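Stage II sporulation protein Q (PDB 3TUF) forms with SpoIIIAH an intercellular channel between mother cell and forespore, takes part in forespore engulfment, and keeps membrane proteins at the forespore side of the septum. Local coordinates at residues K106-V117 with V128-Q139. Numbering follows the deposited sequence.
Sequences KAEKDPVLGYVV and VYQSLSEVSVEQ
V117 and Y129 pair across the antiparallel hairpin of strands 116-120 and 125-132, part of the beta sheet of the M23 peptidase-like domain. Two backbone bonds join them: V117 N to Y129 O at 2.6 Å, and Y129 N to V117 O. Both are nearly straight. V117 O also lies at the edge of the Y129 ring, in its plane.

Further along, S131 and L132 both stand opposite Y115, a G1 beta bulge. Y115 N gives a bent bond to L132 O, 2.9 Å away. A weak bond runs from S131 N to L113 O.

The apolar contacts lie mostly on the face shared by Y115, V117 and L132, over which the chain folds back after L132. V117 CG2 sits 3.8 Å from V135 CG2 and 3.9 Å from L132 CD1. CG1 of V117, anti to its own N (chi1 174°), meets V137 CG2. V137 also touches I149 of strand 148-151. The Y115 ring lies between V135 CB over one face and K109 CB, 3.9 Å above the ring centre. L132 O is at its edge. A serine in place of Y115 would probably keep the bond to L132 O but leave K109 and V135 without the ring that separates them.

On the other face, L113 CD2 rests 3.7 Å from Q130 NE2, at the end of an extended side chain.

At the far end, a water links the segments: it donates to A107 O and accepts from Q139 N at 2.7 Å.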
loop_
_atom_site.group_PDB
_atom_site.type_symbol
_atom_site.label_atom_id
_atom_site.label_comp_id
_atom_site.label_asym_id
_atom_site.label_seq_id
_atom_site.Cartn_x
_atom_site.Cartn_y
_atom_site.Cartn_z
ATOM N N LYS A 106 30.185 21.738 -9.877
ATOM C CA LYS A 106 30.541 20.744 -8.879
ATOM C C LYS A 106 31.876 20.114 -9.175
ATOM O O LYS A 106 32.153 19.726 -10.318
ATOM C CB LYS A 106 29.483 19.643 -8.811
ATOM C CG LYS A 106 29.637 18.820 -7.557
ATOM C CD LYS A 106 29.182 17.390 -7.682
ATOM C CE LYS A 106 27.735 17.153 -7.260
ATOM N NZ LYS A 106 27.672 15.746 -6.791
ATOM N N ALA A 107 32.715 20.000 -8.155
ATOM C CA ALA A 107 34.014 19.331 -8.346
ATOM C C ALA A 107 34.507 18.742 -7.041
ATOM O O ALA A 107 35.095 19.486 -6.219
ATOM C CB ALA A 107 34.983 20.273 -8.885
ATOM N N GLU A 108 34.285 17.439 -6.814
ATOM C CA GLU A 108 34.700 16.859 -5.529
ATOM C C GLU A 108 34.995 15.405 -5.571
ATOM O O GLU A 108 34.446 14.657 -6.391
ATOM C CB GLU A 108 33.611 17.049 -4.488
ATOM C CG GLU A 108 32.236 17.265 -5.062
ATOM C CD GLU A 108 31.209 17.556 -3.967
ATOM O OE1 GLU A 108 30.636 16.576 -3.381
ATOM O OE2 GLU A 108 30.975 18.765 -3.687
ATOM N N LYS A 109 35.809 14.980 -4.630
ATOM C CA LYS A 109 36.287 13.610 -4.600
ATOM C C LYS A 109 35.199 12.938 -3.845
ATOM O O LYS A 109 34.786 13.462 -2.837
ATOM C CB LYS A 109 37.605 13.498 -3.809
ATOM C CG LYS A 109 37.950 12.054 -3.361
ATOM C CD LYS A 109 38.687 11.311 -4.477
ATOM C CE LYS A 109 38.215 9.854 -4.600
ATOM N NZ LYS A 109 38.977 9.035 -3.605
ATOM N N ASP A 110 34.698 11.817 -4.339
ATOM C CA ASP A 110 33.701 11.028 -3.641
ATOM C C ASP A 110 34.355 9.673 -3.388
ATOM O O ASP A 110 34.991 9.110 -4.281
ATOM C CB ASP A 110 32.555 10.809 -4.574
ATOM C CG ASP A 110 31.466 10.020 -3.951
ATOM O OD1 ASP A 110 31.572 8.749 -3.834
ATOM O OD2 ASP A 110 30.494 10.728 -3.585
ATOM N N PRO A 111 34.194 9.109 -2.190
ATOM C CA PRO A 111 34.979 7.851 -1.983
ATOM C C PRO A 111 34.489 6.663 -2.814
ATOM O O PRO A 111 35.252 5.708 -3.049
ATOM C CB PRO A 111 34.827 7.571 -0.497
ATOM C CG PRO A 111 33.401 8.286 -0.131
ATOM C CD PRO A 111 33.389 9.524 -1.018
ATOM N N VAL A 112 33.242 6.728 -3.281
ATOM C CA VAL A 112 32.710 5.675 -4.133
ATOM C C VAL A 112 32.815 6.015 -5.616
ATOM O O VAL A 112 33.222 5.171 -6.425
ATOM C CB VAL A 112 31.278 5.469 -3.799
ATOM C CG1 VAL A 112 30.561 4.528 -4.846
ATOM C CG2 VAL A 112 31.211 4.928 -2.403
ATOM N N LEU A 113 32.438 7.241 -5.959
ATOM C CA LEU A 113 32.438 7.720 -7.352
ATOM C C LEU A 113 33.808 8.189 -7.945
ATOM O O LEU A 113 33.937 8.336 -9.165
ATOM C CB LEU A 113 31.374 8.824 -7.509
ATOM C CG LEU A 113 29.913 8.423 -7.205
ATOM C CD1 LEU A 113 28.847 9.585 -7.490
ATOM C CD2 LEU A 113 29.564 7.122 -7.954
ATOM N N GLY A 114 34.840 8.379 -7.121
ATOM C CA GLY A 114 36.080 9.105 -7.546
ATOM C C GLY A 114 35.771 10.613 -7.585
ATOM O O GLY A 114 34.762 11.107 -7.030
ATOM N N TYR A 115 36.599 11.380 -8.254
ATOM C CA TYR A 115 36.181 12.767 -8.512
ATOM C C TYR A 115 34.949 12.930 -9.374
ATOM O O TYR A 115 34.719 12.153 -10.297
ATOM C CB TYR A 115 37.296 13.512 -9.157
ATOM C CG TYR A 115 38.233 14.078 -8.162
ATOM C CD1 TYR A 115 37.989 15.346 -7.580
ATOM C CD2 TYR A 115 39.425 13.379 -7.820
ATOM C CE1 TYR A 115 38.936 15.925 -6.662
ATOM C CE2 TYR A 115 40.372 13.937 -6.912
ATOM C CZ TYR A 115 40.097 15.200 -6.356
ATOM O OH TYR A 115 41.012 15.724 -5.498
ATOM N N VAL A 116 34.149 13.938 -9.101
ATOM C CA VAL A 116 32.934 14.094 -9.873
ATOM C C VAL A 116 32.936 15.534 -10.226
ATOM O O VAL A 116 33.135 16.374 -9.333
ATOM C CB VAL A 116 31.634 13.811 -9.045
ATOM C CG1 VAL A 116 30.362 14.143 -9.880
ATOM C CG2 VAL A 116 31.563 12.341 -8.482
ATOM N N VAL A 117 32.766 15.831 -11.521
ATOM C CA VAL A 117 32.653 17.209 -11.979
ATOM C C VAL A 117 31.348 17.345 -12.732
ATOM O O VAL A 117 30.935 16.443 -13.473
ATOM C CB VAL A 117 33.796 17.620 -12.912
ATOM C CG1 VAL A 117 33.556 19.062 -13.513
ATOM C CG2 VAL A 117 35.178 17.484 -12.204
ATOM N N VAL A 128 28.135 15.627 -16.829
ATOM C CA VAL A 128 28.701 15.022 -15.605
ATOM C C VAL A 128 29.856 14.111 -15.987
ATOM O O VAL A 128 29.792 13.264 -16.912
ATOM C CB VAL A 128 27.608 14.260 -14.743
ATOM C CG1 VAL A 128 28.177 13.581 -13.443
ATOM C CG2 VAL A 128 26.442 15.201 -14.399
ATOM N N TYR A 129 30.949 14.317 -15.277
ATOM C CA TYR A 129 32.143 13.545 -15.521
ATOM C C TYR A 129 32.513 13.034 -14.185
ATOM O O TYR A 129 32.562 13.823 -13.205
ATOM C CB TYR A 129 33.228 14.476 -16.010
ATOM C CG TYR A 129 32.742 15.424 -17.091
ATOM C CD1 TYR A 129 31.976 16.557 -16.757
ATOM C CD2 TYR A 129 33.031 15.182 -18.440
ATOM C CE1 TYR A 129 31.506 17.460 -17.725
ATOM C CE2 TYR A 129 32.553 16.079 -19.458
ATOM C CZ TYR A 129 31.788 17.214 -19.059
ATOM O OH TYR A 129 31.326 18.076 -20.020
ATOM N N GLN A 130 32.808 11.746 -14.120
ATOM C CA GLN A 130 32.852 11.084 -12.839
ATOM C C GLN A 130 33.734 9.885 -13.024
ATOM O O GLN A 130 33.973 9.512 -14.139
ATOM C CB GLN A 130 31.402 10.738 -12.459
ATOM C CG GLN A 130 31.160 9.291 -12.149
ATOM C CD GLN A 130 29.765 8.995 -11.669
ATOM O OE1 GLN A 130 28.956 9.930 -11.367
ATOM N NE2 GLN A 130 29.453 7.668 -11.595
ATOM N N SER A 131 34.247 9.281 -11.950
ATOM C CA SER A 131 35.401 8.312 -12.006
ATOM C C SER A 131 36.832 8.884 -12.275
ATOM O O SER A 131 37.825 8.111 -12.426
ATOM C CB SER A 131 35.144 7.109 -12.900
ATOM O OG SER A 131 35.857 5.991 -12.345
ATOM N N LEU A 132 36.921 10.229 -12.308
ATOM C CA LEU A 132 38.179 10.963 -12.427
ATOM C C LEU A 132 39.152 10.636 -11.247
ATOM O O LEU A 132 38.709 10.471 -10.062
ATOM C CB LEU A 132 37.879 12.463 -12.458
ATOM C CG LEU A 132 36.846 12.886 -13.509
ATOM C CD1 LEU A 132 36.866 14.393 -13.793
ATOM C CD2 LEU A 132 37.104 12.166 -14.783
ATOM N N SER A 133 40.451 10.540 -11.623
ATOM C CA SER A 133 41.633 10.370 -10.778
ATOM C C SER A 133 42.057 11.716 -10.285
ATOM O O SER A 133 42.608 11.834 -9.171
ATOM C CB SER A 133 42.824 9.966 -11.635
ATOM O OG SER A 133 42.715 8.637 -12.086
ATOM N N GLU A 134 41.891 12.720 -11.163
ATOM C CA GLU A 134 42.384 14.084 -10.911
ATOM C C GLU A 134 41.417 15.048 -11.466
ATOM O O GLU A 134 40.635 14.708 -12.357
ATOM C CB GLU A 134 43.708 14.387 -11.644
ATOM C CG GLU A 134 44.742 13.221 -11.716
ATOM C CD GLU A 134 46.014 13.644 -12.440
ATOM O OE1 GLU A 134 46.139 14.904 -12.665
ATOM O OE2 GLU A 134 46.853 12.725 -12.771
ATOM N N VAL A 135 41.518 16.279 -10.993
ATOM C CA VAL A 135 40.643 17.340 -11.443
ATOM C C VAL A 135 41.532 18.529 -11.751
ATOM O O VAL A 135 42.574 18.746 -11.086
ATOM C CB VAL A 135 39.561 17.609 -10.352
ATOM C CG1 VAL A 135 38.970 18.989 -10.469
ATOM C CG2 VAL A 135 38.452 16.585 -10.507
ATOM N N SER A 136 41.167 19.267 -12.789
ATOM C CA SER A 136 41.947 20.404 -13.221
ATOM C C SER A 136 41.044 21.634 -13.087
ATOM O O SER A 136 41.391 22.714 -13.562
ATOM C CB SER A 136 42.430 20.187 -14.665
ATOM O OG SER A 136 43.072 18.889 -14.815
ATOM N N VAL A 137 39.882 21.470 -12.429
ATOM C CA VAL A 137 38.920 22.573 -12.228
ATOM C C VAL A 137 38.432 22.624 -10.788
ATOM O O VAL A 137 38.677 21.711 -10.005
ATOM C CB VAL A 137 37.645 22.480 -13.157
ATOM C CG1 VAL A 137 37.978 22.776 -14.581
ATOM C CG2 VAL A 137 36.979 21.103 -13.070
ATOM N N GLU A 138 37.710 23.686 -10.453
ATOM C CA GLU A 138 37.037 23.771 -9.156
ATOM C C GLU A 138 35.700 24.527 -9.298
ATOM O O GLU A 138 35.509 25.324 -10.254
ATOM C CB GLU A 138 37.920 24.491 -8.135
ATOM C CG GLU A 138 37.974 25.999 -8.382
ATOM C CD GLU A 138 38.973 26.703 -7.490
ATOM O OE1 GLU A 138 39.084 26.349 -6.297
ATOM O OE2 GLU A 138 39.651 27.622 -7.975
ATOM N N GLN A 139 34.788 24.298 -8.359
ATOM C CA GLN A 139 33.503 24.987 -8.390
ATOM C C GLN A 139 33.648 26.480 -8.795
ATOM O O GLN A 139 34.509 27.187 -8.275
ATOM C CB GLN A 139 32.851 24.887 -7.021
ATOM C CG GLN A 139 31.473 24.367 -7.124
ATOM C CD GLN A 139 30.676 24.705 -5.916
ATOM O OE1 GLN A 139 30.950 24.203 -4.822
ATOM N NE2 GLN A 139 29.679 25.574 -6.085
HETATM O O HOH W 1 35.189 22.528 -6.305
#